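Long-range contacts in 6-phosphogluconolactonase (Trypanosoma cruzi, PDB 6VYE), which probably catalyses the hydrolysis of 6-phosphogluconolactone to 6-phosphogluconate in the oxidative branch of the pentose phosphate pathway: residues M9-K14 and V257-D262; V232-I237 and A266-C271. All coordinates share one frame; numbering follows the deposited sequence.

Contact 1: M9-K14 and V257-D262; sequences MSFKPK and VTFILD
Phe11 drives one edge of its ring at Phe259: CE2 lies 3.7 Å from CZ of Phe259, and that CZ sits close to the plane of the Phe11 ring. The pair is an offset edge-to-face stack, with centroids 5.7 Å apart and planes inclined at 67°, the edge of Phe11 facing the ring face of Phe259. The two side chains reach each other from opposite directions. With CG of Phe11 trans to its own backbone N (chi1 173°), the ring is carried forward over Pro13, whose CD lies under the centre of one face.

Pro13 thus serves both aromatics. Its CB stands over a face of the Phe259 ring and also packs against Val257, 3.7 Å from CG1, the methyl that the Phe11 CZ approaches more loosely. Next to these apolar contacts the main chains join. Lys14 is bracketed by two backbone hydrogen bonds, its N donating to Val257 O at 3.0 Å and its O accepting from Phe259 N at 2.8 Å, while Thr258 CA adds a CA-H...O contact to the same Lys14 oxygen. This is the register of a parallel bridge between Lys14 and Thr258. On the face away from the phenylalanines these two side chains run side by side, Lys14 CG 4.1 Å from Thr258 CG2, before the bent lysine chain leads its end away.

Strand 14-18 begins here as an outermost strand of the mixed sheet, and 256-262 separates it from strand 219-224, to which Thr258 and Ile260 are hydrogen-bonded. Helix 24-38 covers the Thr258 and Ile260 face, touching them through Lys31 and Leu24 among others; helix 230-237 covers the other, where Ile236 meets Phe11 and Leu233 and Ile237 meet Phe259.

Contact 2: V232-I237 and A266-C271; sequences VLNGII and AENLTC. Unlike the reference sequence in segment 266-271: Glu267 (reference Gly).
Leu269 reaches across to Leu233, Asn234 and Ile237 of helix 230-237 and takes part in three of the four residue contacts. Its chain leaves CB with chi1 at -92°, away from a staggered value, and CG comes to 4.0 Å from Ile237 CD1. There it forks. CD2 packs against the tip of Ile237, 3.7 Å from CD1, and more loosely against Leu233, 4.4 Å from its CD2. The other branch, CD1, lies beside the Asn234 amide and also borders Ile237 CD1. Ile237 offers this end methyl by an extended chain (chi2 172°), and the two side chains cross at about a right angle.

Farther out, Asn234 and Asn268 bring their amides together with planes 49° apart, at the exposed margin of the leucine packing. Asn268 and Leu269 are presented by a type I beta turn from Ala266 to Leu269, closed by the bond from Leu269 N to Ala266 O at 3.2 Å. On the helix, Leu233 O accepts from both Ile236 N and Ile237 N.

Here the C-terminal tail fills the angle between helix 230-237 and the edge of the sheet, where Leu269 also touches Leu261 and Ile15, at the periphery of the three-layer alpha/beta/alpha, Rossmann-like fold of this isomerase/lactonase family.

From the N terminus, 9-14 leads into strand 14-18 and pairs with 257-262 near the other end of the chain, so contact 1 closes a loop of 242 residues that holds nearly all the central sheet. Helix 230-237 comes late within that loop, and contact 2 joins it to the tail beyond strand 256-262, spanning 28 residues. The two closures therefore cross, neither containing the other. They lie about 9 Å apart between centres and share packing: Leu261 CD1 touches Leu269 CD2 at 3.4 Å, and Leu261 CD1 also lies 3.9 Å from Leu233 CD2. Together they tie the lead-in to the first strand, the C-terminal tail, the edge of the sheet and helix 230-237 into one corner.

Contact 1: M9-K14 and V257-D262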
loop_
_atom_site.group_PDB
_atom_site.type_symbol
_atom_site.label_atom_id
_atom_site.label_comp_id
_atom_site.label_asym_id
_atom_site.label_seq_id
_atom_site.Cartn_x
_atom_site.Cartn_y
_atom_site.Cartn_z
ATOM N N MET A 9 -25.271 -3.736 2.819
ATOM C CA MET A 9 -24.190 -3.999 1.847
ATOM C C MET A 9 -23.265 -5.037 2.481
ATOM O O MET A 9 -23.003 -4.935 3.694
ATOM C CB MET A 9 -23.371 -2.745 1.542
ATOM C CG MET A 9 -24.190 -1.546 1.145
ATOM S SD MET A 9 -24.487 -1.497 -0.619
ATOM C CE MET A 9 -22.860 -1.053 -1.240
ATOM N N SER A 10 -22.827 -6.015 1.693
ATOM C CA SER A 10 -21.891 -7.087 2.118
ATOM C C SER A 10 -20.507 -6.740 1.573
ATOM O O SER A 10 -20.421 -6.148 0.511
ATOM C CB SER A 10 -22.378 -8.437 1.669
ATOM O OG SER A 10 -23.487 -8.815 2.464
ATOM N N PHE A 11 -19.470 -7.029 2.336
ATOM C CA PHE A 11 -18.057 -6.897 1.914
ATOM C C PHE A 11 -17.460 -8.284 2.080
ATOM O O PHE A 11 -17.365 -8.724 3.208
ATOM C CB PHE A 11 -17.365 -5.827 2.752
ATOM C CG PHE A 11 -15.882 -5.700 2.533
ATOM C CD1 PHE A 11 -15.375 -5.538 1.256
ATOM C CD2 PHE A 11 -15.010 -5.707 3.606
ATOM C CE1 PHE A 11 -14.018 -5.358 1.052
ATOM C CE2 PHE A 11 -13.645 -5.580 3.389
ATOM C CZ PHE A 11 -13.157 -5.371 2.116
ATOM N N LYS A 12 -17.133 -8.940 0.974
ATOM C CA LYS A 12 -16.659 -10.352 0.941
ATOM C C LYS A 12 -15.259 -10.387 0.330
ATOM O O LYS A 12 -15.036 -10.953 -0.721
ATOM C CB LYS A 12 -17.683 -11.225 0.210
ATOM C CG LYS A 12 -19.103 -11.134 0.776
ATOM C CD LYS A 12 -19.370 -12.019 1.988
ATOM C CE LYS A 12 -20.409 -11.477 2.957
ATOM N NZ LYS A 12 -21.426 -12.498 3.296
ATOM N N PRO A 13 -14.226 -9.814 0.983
ATOM C CA PRO A 13 -12.862 -10.076 0.546
ATOM C C PRO A 13 -12.518 -11.555 0.760
ATOM O O PRO A 13 -13.182 -12.229 1.530
ATOM C CB PRO A 13 -12.028 -9.189 1.460
ATOM C CG PRO A 13 -12.853 -9.125 2.725
ATOM C CD PRO A 13 -14.275 -9.007 2.213
ATOM N N LYS A 14 -11.512 -12.022 0.027
ATOM C CA LYS A 14 -10.859 -13.326 0.246
ATOM C C LYS A 14 -10.091 -13.191 1.555
ATOM O O LYS A 14 -9.274 -12.248 1.669
ATOM C CB LYS A 14 -9.991 -13.631 -0.983
ATOM C CG LYS A 14 -9.107 -14.863 -0.895
ATOM C CD LYS A 14 -9.901 -16.144 -0.989
ATOM C CE LYS A 14 -9.040 -17.377 -0.861
ATOM N NZ LYS A 14 -9.830 -18.508 -0.311
ATOM N N VAL A 257 -9.898 -8.231 -3.693
ATOM C CA VAL A 257 -9.386 -7.868 -2.343
ATOM C C VAL A 257 -9.043 -9.132 -1.576
ATOM O O VAL A 257 -9.921 -9.978 -1.433
ATOM C CB VAL A 257 -10.388 -7.005 -1.549
ATOM C CG1 VAL A 257 -9.876 -6.691 -0.149
ATOM C CG2 VAL A 257 -10.679 -5.719 -2.283
ATOM N N THR A 258 -7.817 -9.213 -1.065
ATOM C CA THR A 258 -7.337 -10.320 -0.193
ATOM C C THR A 258 -6.849 -9.727 1.117
ATOM O O THR A 258 -6.000 -8.850 1.051
ATOM C CB THR A 258 -6.210 -11.136 -0.838
ATOM O OG1 THR A 258 -6.646 -11.476 -2.153
ATOM C CG2 THR A 258 -5.874 -12.414 -0.098
ATOM N N PHE A 259 -7.433 -10.170 2.239
ATOM C CA PHE A 259 -6.958 -9.898 3.620
ATOM C C PHE A 259 -6.185 -11.135 4.093
ATOM O O PHE A 259 -6.722 -12.272 4.048
ATOM C CB PHE A 259 -8.123 -9.580 4.571
ATOM C CG PHE A 259 -8.771 -8.223 4.430
ATOM C CD1 PHE A 259 -9.650 -7.775 5.401
ATOM C CD2 PHE A 259 -8.582 -7.433 3.309
ATOM C CE1 PHE A 259 -10.284 -6.552 5.287
ATOM C CE2 PHE A 259 -9.189 -6.189 3.209
ATOM C CZ PHE A 259 -10.033 -5.744 4.200
ATOM N N ILE A 260 -4.920 -10.935 4.457
ATOM C CA ILE A 260 -4.026 -12.006 4.964
ATOM C C ILE A 260 -3.800 -11.690 6.441
ATOM O O ILE A 260 -3.253 -10.620 6.764
ATOM C CB ILE A 260 -2.743 -12.097 4.098
ATOM C CG1 ILE A 260 -3.082 -12.186 2.606
ATOM C CG2 ILE A 260 -1.831 -13.233 4.548
ATOM C CD1 ILE A 260 -1.850 -12.332 1.704
ATOM N N LEU A 261 -4.292 -12.566 7.309
ATOM C CA LEU A 261 -4.395 -12.344 8.772
ATOM C C LEU A 261 -3.648 -13.438 9.549
ATOM O O LEU A 261 -3.516 -14.579 9.037
ATOM C CB LEU A 261 -5.880 -12.369 9.129
ATOM C CG LEU A 261 -6.774 -11.475 8.281
ATOM C CD1 LEU A 261 -8.218 -11.603 8.735
ATOM C CD2 LEU A 261 -6.323 -10.024 8.379
ATOM N N ASP A 262 -3.245 -13.125 10.780
ATOM C CA ASP A 262 -2.825 -14.132 11.786
ATOM C C ASP A 262 -4.080 -14.566 12.559
ATOM O O ASP A 262 -5.146 -13.937 12.373
ATOM C CB ASP A 262 -1.675 -13.606 12.658
ATOM C CG ASP A 262 -2.068 -12.643 13.769
ATOM O OD1 ASP A 262 -3.080 -11.908 13.610
ATOM O OD2 ASP A 262 -1.359 -12.631 14.793
#

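Contact 2: V232-I237 and A266-C271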
loop_
_atom_site.group_PDB
_atom_site.type_symbol
_atom_site.label_atom_id
_atom_site.label_comp_id
_atom_site.label_asym_id
_atom_site.label_seq_id
_atom_site.Cartn_x
_atom_site.Cartn_y
_atom_site.Cartn_z
ATOM N N VAL A 232 -9.995 -2.518 15.175
ATOM C CA VAL A 232 -9.954 -1.773 13.873
ATOM C C VAL A 232 -10.270 -2.723 12.712
ATOM O O VAL A 232 -10.989 -2.315 11.781
ATOM C CB VAL A 232 -8.652 -0.990 13.651
ATOM C CG1 VAL A 232 -8.571 0.176 14.609
ATOM C CG2 VAL A 232 -7.412 -1.858 13.741
ATOM N N LEU A 233 -9.819 -3.969 12.739
ATOM C CA LEU A 233 -10.150 -4.894 11.613
ATOM C C LEU A 233 -11.663 -5.113 11.555
ATOM O O LEU A 233 -12.245 -5.024 10.468
ATOM C CB LEU A 233 -9.412 -6.214 11.771
ATOM C CG LEU A 233 -9.686 -7.222 10.657
ATOM C CD1 LEU A 233 -9.225 -6.693 9.292
ATOM C CD2 LEU A 233 -9.037 -8.559 11.003
ATOM N N ASN A 234 -12.281 -5.374 12.701
ATOM C CA ASN A 234 -13.740 -5.612 12.825
ATOM C C ASN A 234 -14.507 -4.391 12.267
ATOM O O ASN A 234 -15.588 -4.567 11.712
ATOM C CB ASN A 234 -14.075 -5.999 14.273
ATOM C CG ASN A 234 -13.479 -7.335 14.729
ATOM O OD1 ASN A 234 -13.138 -8.216 13.927
ATOM N ND2 ASN A 234 -13.322 -7.506 16.036
ATOM N N GLY A 235 -13.978 -3.176 12.381
ATOM C CA GLY A 235 -14.665 -1.963 11.914
ATOM C C GLY A 235 -14.619 -1.833 10.403
ATOM O O GLY A 235 -15.422 -1.059 9.905
ATOM N N ILE A 236 -13.732 -2.573 9.705
ATOM C CA ILE A 236 -13.755 -2.680 8.213
ATOM C C ILE A 236 -14.771 -3.759 7.813
ATOM O O ILE A 236 -15.583 -3.525 6.872
ATOM C CB ILE A 236 -12.371 -2.978 7.598
ATOM C CG1 ILE A 236 -11.284 -2.027 8.082
ATOM C CG2 ILE A 236 -12.452 -2.956 6.079
ATOM C CD1 ILE A 236 -9.902 -2.496 7.754
ATOM N N ILE A 237 -14.687 -4.921 8.464
ATOM C CA ILE A 237 -15.350 -6.183 8.004
ATOM C C ILE A 237 -16.829 -6.198 8.414
ATOM O O ILE A 237 -17.623 -6.546 7.568
ATOM C CB ILE A 237 -14.575 -7.416 8.519
ATOM C CG1 ILE A 237 -13.287 -7.604 7.716
ATOM C CG2 ILE A 237 -15.433 -8.675 8.467
ATOM C CD1 ILE A 237 -12.372 -8.662 8.281
ATOM N N ALA A 266 -7.855 -12.440 13.868
ATOM C CA ALA A 266 -9.004 -13.082 13.195
ATOM C C ALA A 266 -9.938 -13.815 14.179
ATOM O O ALA A 266 -10.844 -14.507 13.679
ATOM C CB ALA A 266 -8.481 -14.034 12.147
ATOM N N GLU A 267 -9.832 -13.606 15.497
ATOM C CA GLU A 267 -10.595 -14.388 16.525
ATOM C C GLU A 267 -12.114 -14.172 16.389
ATOM O O GLU A 267 -12.839 -15.125 16.640
ATOM C CB GLU A 267 -10.123 -14.089 17.955
ATOM C CG GLU A 267 -8.637 -13.761 18.038
ATOM C CD GLU A 267 -7.862 -14.060 19.316
ATOM O OE1 GLU A 267 -7.874 -15.236 19.750
ATOM O OE2 GLU A 267 -7.194 -13.114 19.845
ATOM N N ASN A 268 -12.600 -13.010 15.946
ATOM C CA ASN A 268 -14.066 -12.740 15.816
ATOM C C ASN A 268 -14.583 -12.954 14.379
ATOM O O ASN A 268 -15.809 -12.840 14.175
ATOM C CB ASN A 268 -14.422 -11.331 16.292
ATOM C CG ASN A 268 -14.090 -11.094 17.753
ATOM O OD1 ASN A 268 -14.371 -11.928 18.618
ATOM N ND2 ASN A 268 -13.516 -9.941 18.040
ATOM N N LEU A 269 -13.720 -13.237 13.405
ATOM C CA LEU A 269 -14.151 -13.492 12.004
ATOM C C LEU A 269 -14.758 -14.894 11.911
ATOM O O LEU A 269 -14.345 -15.762 12.701
ATOM C CB LEU A 269 -12.951 -13.368 11.062
ATOM C CG LEU A 269 -12.718 -11.985 10.462
ATOM C CD1 LEU A 269 -12.708 -10.905 11.536
ATOM C CD2 LEU A 269 -11.421 -11.972 9.665
ATOM N N THR A 270 -15.674 -15.106 10.960
ATOM C CA THR A 270 -16.088 -16.453 10.479
ATOM C C THR A 270 -15.255 -16.786 9.227
ATOM O O THR A 270 -15.769 -17.531 8.374
ATOM C CB THR A 270 -17.619 -16.536 10.343
ATOM O OG1 THR A 270 -18.100 -15.412 9.605
ATOM C CG2 THR A 270 -18.311 -16.589 11.689
ATOM N N CYS A 271 -14.021 -16.245 9.163
ATOM C CA CYS A 271 -12.896 -16.518 8.210
ATOM C C CYS A 271 -13.400 -16.902 6.813
ATOM O O CYS A 271 -13.194 -17.995 6.258
ATOM C CB CYS A 271 -11.977 -17.599 8.764
ATOM S SG CYS A 271 -11.988 -17.668 10.573
ATOM O OXT CYS A 271 -14.043 -16.062 6.198
#